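Local structure of histone-lysine N-methyltransferase SETMAR (Homo sapiens, 3BO5) at residues E104-C109 against R223-V228; T41-V46 against V228-L233; Y83-C88 against H114-V119. The protein transfers methyl groups from S-adenosyl-L-methionine to histone H3 lysine through the SET methyltransferase part described here and, fused to a mariner transposase, takes part in DNA double-strand break repair. The protein carries 2 engineered substitutions. All blocks are in the same frame, centred on the assembly; numbering follows the deposited sequence.

Interaction 1: E104-C109 against R223-V228; sequences ECNVLC and RIDSMV. With ZN (zinc ion), chain B; ZN (zinc ion), chain C.
Asn106 and Val107 meet Ile224 and Asp225 where the triangular three-zinc cluster of the pre-SET region abuts the SET domain. The contact illustrates how a small module knit by metal can be joined to its neighbour through the very loop that carries the metal ligands: Cys105 bridges two zinc ions, Cys109 binds one of them, and Asn106 sits between the two cysteines in sequence. The side chain of Asn106 can be followed outward. Its CB lies 3.0 Å from Asp225 OD1 and 3.8 Å from Ile224 CG2. The first torsion (chi1 70°) sets CG between the backbone N and the carbonyl carbon, and there the amide divides its tasks. OD1 turns back into its own loop, accepting from Leu108 N at 2.8 Å to close an Asx turn, with a weak second bond from Cys109 N. ND2 reaches across to Ile224 O at 3.1 Å; that oxygen lies in the amide plane of Asn106, although the donor stands above the carbonyl plane of Ile224. A water between Glu104 O and Ile224 O adds an indirect link. Beside the amide, Val107 N donates a nearly straight hydrogen bond (171°) to Asp225 OD1 at 3.0 Å, while the CG1 methyl of Val107 rests against the same carboxylate. At the other end Glu104 N donates to Arg223 O at 2.8 Å, carrying on from the parallel pairing of strands 102-103 and 217-223. The Glu104 side chain runs alongside Ile224, with OE1 3.7 Å from CD1, and its carboxylate is held by Val120 N and Gln121. Probably tempering the charge on the zinc-bound sulfur, Asn106 N donates a nearly straight hydrogen bond (168°) to Cys109 SG at 3.2 Å.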
# COMPACT_ATOMS: atom_id res chain seq x y z
N GLU A 104 -13.15 -0.79 -6.81
CA GLU A 104 -12.88 -1.12 -8.24
C GLU A 104 -13.86 -2.17 -8.75
O GLU A 104 -14.40 -2.99 -7.99
CB GLU A 104 -11.43 -1.65 -8.42
CG GLU A 104 -10.46 -0.53 -8.16
CD GLU A 104 -9.05 -0.80 -8.74
OE1 GLU A 104 -8.78 -1.89 -9.32
OE2 GLU A 104 -8.25 0.13 -8.49
N CYS A 105 -14.03 -2.20 -10.09
CA CYS A 105 -14.73 -3.34 -10.69
C CYS A 105 -13.86 -4.58 -10.43
O CYS A 105 -12.65 -4.48 -10.26
CB CYS A 105 -15.00 -3.06 -12.15
SG CYS A 105 -16.24 -1.86 -12.32
N ASN A 106 -14.54 -5.72 -10.24
CA ASN A 106 -13.88 -6.91 -9.76
C ASN A 106 -14.07 -8.10 -10.67
O ASN A 106 -14.47 -7.96 -11.80
CB ASN A 106 -14.25 -7.18 -8.31
CG ASN A 106 -15.68 -7.62 -8.14
OD1 ASN A 106 -16.31 -8.11 -9.06
ND2 ASN A 106 -16.20 -7.52 -6.89
N VAL A 107 -13.71 -9.29 -10.16
CA VAL A 107 -13.72 -10.45 -11.07
C VAL A 107 -15.17 -10.78 -11.52
O VAL A 107 -15.37 -11.48 -12.53
CB VAL A 107 -13.05 -11.64 -10.35
CG1 VAL A 107 -13.86 -12.11 -9.17
CG2 VAL A 107 -12.70 -12.77 -11.36
N LEU A 108 -16.15 -10.31 -10.76
CA LEU A 108 -17.53 -10.61 -11.10
C LEU A 108 -18.22 -9.58 -11.95
O LEU A 108 -19.37 -9.83 -12.47
CB LEU A 108 -18.32 -10.85 -9.84
CG LEU A 108 -17.76 -12.03 -9.05
CD1 LEU A 108 -18.75 -12.14 -7.91
CD2 LEU A 108 -17.64 -13.34 -9.86
N CYS A 109 -17.64 -8.38 -12.07
CA CYS A 109 -18.19 -7.34 -12.92
C CYS A 109 -18.06 -7.84 -14.38
O CYS A 109 -17.00 -8.30 -14.73
CB CYS A 109 -17.40 -6.02 -12.69
SG CYS A 109 -17.65 -5.37 -11.04
N ARG A 223 -11.20 -1.38 -2.31
CA ARG A 223 -11.81 -2.72 -2.37
C ARG A 223 -12.02 -3.21 -3.76
O ARG A 223 -12.42 -2.44 -4.62
CB ARG A 223 -13.11 -2.76 -1.53
CG ARG A 223 -12.82 -2.71 -0.04
CD ARG A 223 -14.04 -2.50 0.82
NE ARG A 223 -13.63 -2.67 2.22
CZ ARG A 223 -13.05 -1.71 2.95
NH1 ARG A 223 -12.77 -0.51 2.42
NH2 ARG A 223 -12.74 -1.97 4.23
N ILE A 224 -11.78 -4.50 -3.98
CA ILE A 224 -11.90 -5.10 -5.30
C ILE A 224 -12.81 -6.33 -5.13
O ILE A 224 -14.02 -6.20 -5.17
CB ILE A 224 -10.57 -5.45 -5.92
CG1 ILE A 224 -9.64 -4.18 -5.84
CG2 ILE A 224 -10.75 -5.96 -7.39
CD1 ILE A 224 -8.31 -4.28 -6.57
N ASP A 225 -12.21 -7.49 -4.92
CA ASP A 225 -13.05 -8.69 -4.71
C ASP A 225 -13.57 -8.85 -3.29
O ASP A 225 -14.63 -9.38 -3.07
CB ASP A 225 -12.27 -9.95 -5.06
CG ASP A 225 -11.89 -10.03 -6.52
OD1 ASP A 225 -12.60 -9.52 -7.34
OD2 ASP A 225 -10.89 -10.71 -6.90
N SER A 226 -12.77 -8.39 -2.35
CA SER A 226 -12.90 -8.67 -0.93
C SER A 226 -13.23 -7.49 -0.06
O SER A 226 -12.81 -6.35 -0.32
CB SER A 226 -11.53 -9.27 -0.49
OG SER A 226 -11.50 -9.53 0.92
N MET A 227 -13.91 -7.77 1.05
CA MET A 227 -14.07 -6.76 2.09
C MET A 227 -12.72 -6.29 2.70
O MET A 227 -12.65 -5.20 3.27
CB MET A 227 -14.93 -7.32 3.24
CG MET A 227 -15.37 -6.26 4.14
SD MET A 227 -16.60 -5.15 3.42
CE MET A 227 -16.74 -3.97 4.74
N VAL A 228 -11.70 -7.13 2.62
CA VAL A 228 -10.36 -6.75 3.08
C VAL A 228 -9.78 -5.79 2.00
O VAL A 228 -9.56 -6.20 0.83
CB VAL A 228 -9.44 -7.91 3.20
CG1 VAL A 228 -8.09 -7.38 3.82
CG2 VAL A 228 -10.07 -8.89 4.25
ZN ZN B . -18.04 -3.05 -11.40
ZN ZN C . -16.32 -1.75 -14.68
O HOH W 1 -15.40 -3.87 -5.63

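Interaction 2: T41-V46 against V228-L233; sequences TPDHVV and VPKLAL
His44 reaches across to Pro229 and Lys230 and supplies the largest share of the buried surface, the imidazole acting as a rigid strut between two backbones whose closest CA atoms, those of His44 and Lys230, are 7.8 Å apart. With CG beside the backbone N (chi1 -69°), the ring is directed at the other segment and NE2 donates to Pro229 O at 2.9 Å, with an angle of 152°. The carbonyl oxygen lies in the ring plane, so this bond also helps to fix the ring's rotation; on its far nitrogen, ND1 makes a weak hydrogen bond with Gly157 N. Val228 CG1 approaches the ring obliquely, 3.9 Å from CD2. Lys230, bent near its root, brings NZ to 4.2 Å from Asp43 OD1, beyond salt-bridge distance. Two waters fill in between these charges, each donating to Asp43 OD1 and accepting from NZ, and one of them also accepts from the backbone N of His44. A phenylalanine in place of His44 would probably leave Pro229 O without its ring donor and Gly157 N without its weak mate. The contact thus ties the loop leading into strand 45-46 to the start of strand 230-235; both strands pair with 151-160, while His44 packs on Ala156 and Val159 of that strand and on Val197 of strand 193-199.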
# COMPACT_ATOMS: atom_id res chain seq x y z
N THR A 41 5.00 -11.95 -1.66
CA THR A 41 3.67 -12.15 -2.18
C THR A 41 3.23 -10.88 -2.83
O THR A 41 3.48 -9.79 -2.28
CB THR A 41 2.67 -12.52 -1.07
OG1 THR A 41 1.36 -12.66 -1.64
CG2 THR A 41 2.57 -11.45 0.08
N PRO A 42 2.61 -11.00 -4.02
CA PRO A 42 2.10 -9.79 -4.64
C PRO A 42 0.80 -9.36 -4.05
O PRO A 42 0.28 -8.22 -4.36
CB PRO A 42 1.93 -10.22 -6.12
CG PRO A 42 1.55 -11.71 -6.00
CD PRO A 42 2.36 -12.23 -4.80
N ASP A 43 0.18 -10.21 -3.19
CA ASP A 43 -1.15 -9.92 -2.73
C ASP A 43 -1.29 -10.26 -1.26
O ASP A 43 -0.52 -11.05 -0.75
CB ASP A 43 -2.22 -10.74 -3.45
CG ASP A 43 -2.48 -10.18 -4.83
OD1 ASP A 43 -3.12 -9.12 -4.90
OD2 ASP A 43 -2.07 -10.87 -5.78
N HIS A 44 -2.27 -9.70 -0.60
CA HIS A 44 -2.53 -10.09 0.82
C HIS A 44 -2.73 -11.62 0.89
O HIS A 44 -3.25 -12.30 -0.04
CB HIS A 44 -3.83 -9.55 1.34
CG HIS A 44 -3.91 -8.07 1.55
ND1 HIS A 44 -2.84 -7.30 1.97
CD2 HIS A 44 -4.98 -7.24 1.44
CE1 HIS A 44 -3.27 -6.05 2.12
NE2 HIS A 44 -4.55 -5.99 1.80
N VAL A 45 -2.33 -12.17 2.04
CA VAL A 45 -2.55 -13.58 2.33
C VAL A 45 -3.20 -13.64 3.71
O VAL A 45 -3.15 -12.69 4.48
CB VAL A 45 -1.25 -14.37 2.35
CG1 VAL A 45 -0.51 -14.27 0.98
CG2 VAL A 45 -0.31 -13.88 3.49
N VAL A 46 -3.85 -14.79 3.96
CA VAL A 46 -4.43 -15.02 5.29
C VAL A 46 -3.33 -15.13 6.30
O VAL A 46 -2.30 -15.82 6.08
CB VAL A 46 -5.16 -16.38 5.36
CG1 VAL A 46 -5.44 -16.78 6.85
CG2 VAL A 46 -6.40 -16.31 4.59
N VAL A 228 -11.70 -7.13 2.62
CA VAL A 228 -10.36 -6.75 3.08
C VAL A 228 -9.78 -5.79 2.00
O VAL A 228 -9.56 -6.20 0.83
CB VAL A 228 -9.44 -7.91 3.20
CG1 VAL A 228 -8.09 -7.38 3.82
CG2 VAL A 228 -10.07 -8.89 4.25
N PRO A 229 -9.56 -4.54 2.39
CA PRO A 229 -9.12 -3.61 1.35
C PRO A 229 -7.67 -3.77 0.95
O PRO A 229 -6.83 -4.23 1.72
CB PRO A 229 -9.24 -2.24 2.03
CG PRO A 229 -8.86 -2.53 3.45
CD PRO A 229 -9.72 -3.86 3.68
N LYS A 230 -7.38 -3.45 -0.31
CA LYS A 230 -6.03 -3.27 -0.72
C LYS A 230 -5.57 -1.90 -0.21
O LYS A 230 -6.35 -0.95 -0.15
CB LYS A 230 -6.04 -3.23 -2.26
CG LYS A 230 -6.67 -4.44 -2.87
CD LYS A 230 -6.11 -5.76 -2.33
CE LYS A 230 -6.71 -6.92 -3.16
NZ LYS A 230 -6.40 -8.22 -2.37
N LEU A 231 -4.31 -1.83 0.21
CA LEU A 231 -3.75 -0.59 0.76
C LEU A 231 -2.92 -0.03 -0.36
O LEU A 231 -1.77 -0.38 -0.56
CB LEU A 231 -2.87 -0.90 1.98
CG LEU A 231 -3.63 -1.56 3.14
CD1 LEU A 231 -2.70 -1.58 4.37
CD2 LEU A 231 -4.99 -0.98 3.42
N ALA A 232 -3.59 0.80 -1.16
CA ALA A 232 -3.02 1.17 -2.48
C ALA A 232 -2.30 2.48 -2.38
O ALA A 232 -2.92 3.45 -1.95
CB ALA A 232 -4.18 1.26 -3.47
N LEU A 233 -1.04 2.55 -2.81
CA LEU A 233 -0.25 3.82 -2.68
C LEU A 233 -0.25 4.40 -4.09
O LEU A 233 0.08 3.72 -5.07
CB LEU A 233 1.21 3.57 -2.29
CG LEU A 233 1.12 3.14 -0.82
CD1 LEU A 233 1.65 1.79 -0.45
CD2 LEU A 233 1.33 4.27 0.14
O HOH W 2 -3.58 -7.88 -2.48
O HOH W 3 -5.81 -9.66 -4.97

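Interaction 3: Y83-C88 against H114-V119; sequences YDDNSC and HCRNRV. With ZN (zinc ion), chain C.
In the pre-SET region, two type I beta turns face each other beside the zinc cluster, one spanning Asp84 to Ser87 and the other Cys115 to Arg118, and Tyr83 closes on Val119 at one side. No direct hydrogen bond crosses this interface; it shows how an aromatic face, a distant ion pair and bridging waters can serve as glue. The ring of Tyr83 receives Val119 CG2 over one face, a CH-pi contact with the methyl 3.7 Å from the ring centroid and 20° off the normal. Val119 CB lies under the middle of the same face, 3.8 Å from Tyr83 CE2, while CG2 is shifted toward the CG-CD2 side; the other methyl, CG1, touches Ser87 O at 3.8 Å. The Asn117 side chain crosses that of Tyr83 at about a right angle, with OD1 3.8 Å from Tyr83 CD2; this oxygen is bonded to Asn82 ND2 and to a water that also accepts from Tyr83 N. The Arg116 chain bends at its third torsion (69°), laying the guanidinium across Asp85 with the two flat groups 78° apart. Asp85 OD1 sits over the guanidinium face, 3.8 Å from Arg116 NE, in a long salt bridge of charges alone to which no N-H points. Between the turns, one water donates to both Asp84 O and Arg116 O, and another joins Ser87 OG to Arg118 O. The first turn is braced from within: Asp84 OD1 accepts from Asn86 N, making an Asx turn, and also from Cys88 N at 2.9 Å, the two donors coming from opposite faces of the carboxylate. The second turn is fastened by metal: Cys115 SG binds a zinc ion at 2.3 Å and accepts from Asn117 N at 3.3 Å.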
# COMPACT_ATOMS: atom_id res chain seq x y z
N TYR A 83 -10.97 7.08 -10.96
CA TYR A 83 -9.78 7.27 -11.75
C TYR A 83 -10.13 7.99 -13.03
O TYR A 83 -11.26 7.89 -13.55
CB TYR A 83 -9.15 5.93 -12.13
CG TYR A 83 -8.95 5.03 -10.91
CD1 TYR A 83 -7.98 5.35 -9.94
CD2 TYR A 83 -9.74 3.89 -10.72
CE1 TYR A 83 -7.74 4.53 -8.83
CE2 TYR A 83 -9.51 3.04 -9.61
CZ TYR A 83 -8.52 3.39 -8.67
OH TYR A 83 -8.33 2.58 -7.61
N ASP A 84 -9.12 8.70 -13.55
CA ASP A 84 -9.25 9.26 -14.88
C ASP A 84 -8.80 8.33 -15.96
O ASP A 84 -8.51 7.16 -15.75
CB ASP A 84 -8.55 10.64 -14.99
CG ASP A 84 -7.09 10.57 -14.91
OD1 ASP A 84 -6.48 9.52 -15.23
OD2 ASP A 84 -6.52 11.65 -14.59
N ASP A 85 -8.83 8.85 -17.20
CA ASP A 85 -8.58 8.00 -18.32
C ASP A 85 -7.13 7.55 -18.40
O ASP A 85 -6.84 6.58 -19.15
CB ASP A 85 -9.03 8.64 -19.64
CG ASP A 85 -8.82 7.73 -20.82
OD1 ASP A 85 -9.48 6.67 -20.86
OD2 ASP A 85 -7.97 8.02 -21.67
N ASN A 86 -6.24 8.23 -17.66
CA ASN A 86 -4.82 7.88 -17.60
C ASN A 86 -4.54 7.03 -16.39
O ASN A 86 -3.39 6.79 -16.09
CB ASN A 86 -3.95 9.11 -17.52
CG ASN A 86 -4.00 9.90 -18.78
OD1 ASN A 86 -3.97 9.32 -19.88
ND2 ASN A 86 -4.18 11.21 -18.65
N SER A 87 -5.61 6.52 -15.78
CA SER A 87 -5.51 5.68 -14.59
C SER A 87 -5.04 6.42 -13.35
O SER A 87 -4.61 5.77 -12.38
CB SER A 87 -4.57 4.51 -14.84
OG SER A 87 -5.19 3.72 -15.85
N CYS A 88 -5.14 7.75 -13.36
CA CYS A 88 -4.72 8.51 -12.20
C CYS A 88 -5.87 8.63 -11.19
O CYS A 88 -7.03 8.81 -11.58
CB CYS A 88 -4.24 9.90 -12.63
SG CYS A 88 -2.81 9.88 -13.58
N HIS A 114 -10.71 -3.63 -19.66
CA HIS A 114 -10.36 -2.25 -20.01
C HIS A 114 -11.14 -1.18 -19.26
O HIS A 114 -10.96 0.03 -19.46
CB HIS A 114 -10.42 -2.06 -21.52
CG HIS A 114 -9.58 -3.06 -22.23
ND1 HIS A 114 -10.11 -4.10 -22.98
CD2 HIS A 114 -8.23 -3.26 -22.21
CE1 HIS A 114 -9.13 -4.85 -23.44
NE2 HIS A 114 -7.98 -4.37 -22.98
N CYS A 115 -12.03 -1.64 -18.39
CA CYS A 115 -12.84 -0.71 -17.68
C CYS A 115 -11.91 0.27 -16.93
O CYS A 115 -10.94 -0.15 -16.32
CB CYS A 115 -13.68 -1.48 -16.63
SG CYS A 115 -14.65 -0.41 -15.54
N ARG A 116 -12.26 1.56 -16.98
CA ARG A 116 -11.47 2.60 -16.30
C ARG A 116 -11.48 2.48 -14.79
O ARG A 116 -10.62 3.11 -14.16
CB ARG A 116 -11.91 4.02 -16.66
CG ARG A 116 -11.40 4.31 -18.09
CD ARG A 116 -12.28 5.35 -18.78
NE ARG A 116 -12.20 6.70 -18.24
CZ ARG A 116 -12.81 7.74 -18.81
NH1 ARG A 116 -12.71 8.94 -18.28
NH2 ARG A 116 -13.52 7.56 -19.92
N ASN A 117 -12.39 1.67 -14.26
CA ASN A 117 -12.42 1.47 -12.81
C ASN A 117 -11.69 0.19 -12.39
O ASN A 117 -12.02 -0.37 -11.33
CB ASN A 117 -13.88 1.47 -12.28
CG ASN A 117 -13.96 1.67 -10.81
OD1 ASN A 117 -13.29 2.55 -10.28
ND2 ASN A 117 -14.84 0.91 -10.15
N ARG A 118 -10.72 -0.23 -13.21
CA ARG A 118 -9.78 -1.34 -12.84
C ARG A 118 -8.40 -0.74 -12.94
O ARG A 118 -7.95 -0.44 -14.06
CB ARG A 118 -9.92 -2.53 -13.81
CG ARG A 118 -11.34 -3.08 -13.86
CD ARG A 118 -11.40 -4.10 -14.93
NE ARG A 118 -12.72 -4.78 -15.07
CZ ARG A 118 -13.13 -5.79 -14.34
NH1 ARG A 118 -12.44 -6.21 -13.30
NH2 ARG A 118 -14.33 -6.36 -14.65
N VAL A 119 -7.77 -0.51 -11.80
CA VAL A 119 -6.45 0.16 -11.76
C VAL A 119 -5.58 -0.58 -10.77
O VAL A 119 -4.62 -1.22 -11.21
CB VAL A 119 -6.53 1.65 -11.44
CG1 VAL A 119 -5.18 2.25 -11.09
CG2 VAL A 119 -7.15 2.36 -12.61
ZN ZN C . -16.32 -1.75 -14.68
O HOH W 4 -13.06 4.98 -11.68
O HOH W 5 -12.27 7.19 -15.75
O HOH W 6 -8.52 4.41 -15.33
O HOH W 7 -6.17 0.79 -15.62

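Interactions 1 and 3 belong to one zinc-centred unit: Cys105 and Cys115 share a zinc ion, Cys105 N lies 3.0 Å from Asn117 O, and Glu104 OE2 is 2.6 Å from Tyr83 OH, a probable hydrogen bond. Interaction 2 continues from interaction 1 along the chain through Val228, and Ile224 CD1 packs on Lys230 CG at 4.0 Å. Interactions 2 and 3 do not touch, their nearest atoms being about 6 Å apart. Taken together, the contacts run from the pre-SET cluster into the SET sheet. The cofactor product lies further on: the side chain of Leu231 is about 13 Å from the bound S-adenosyl-L-homocysteine.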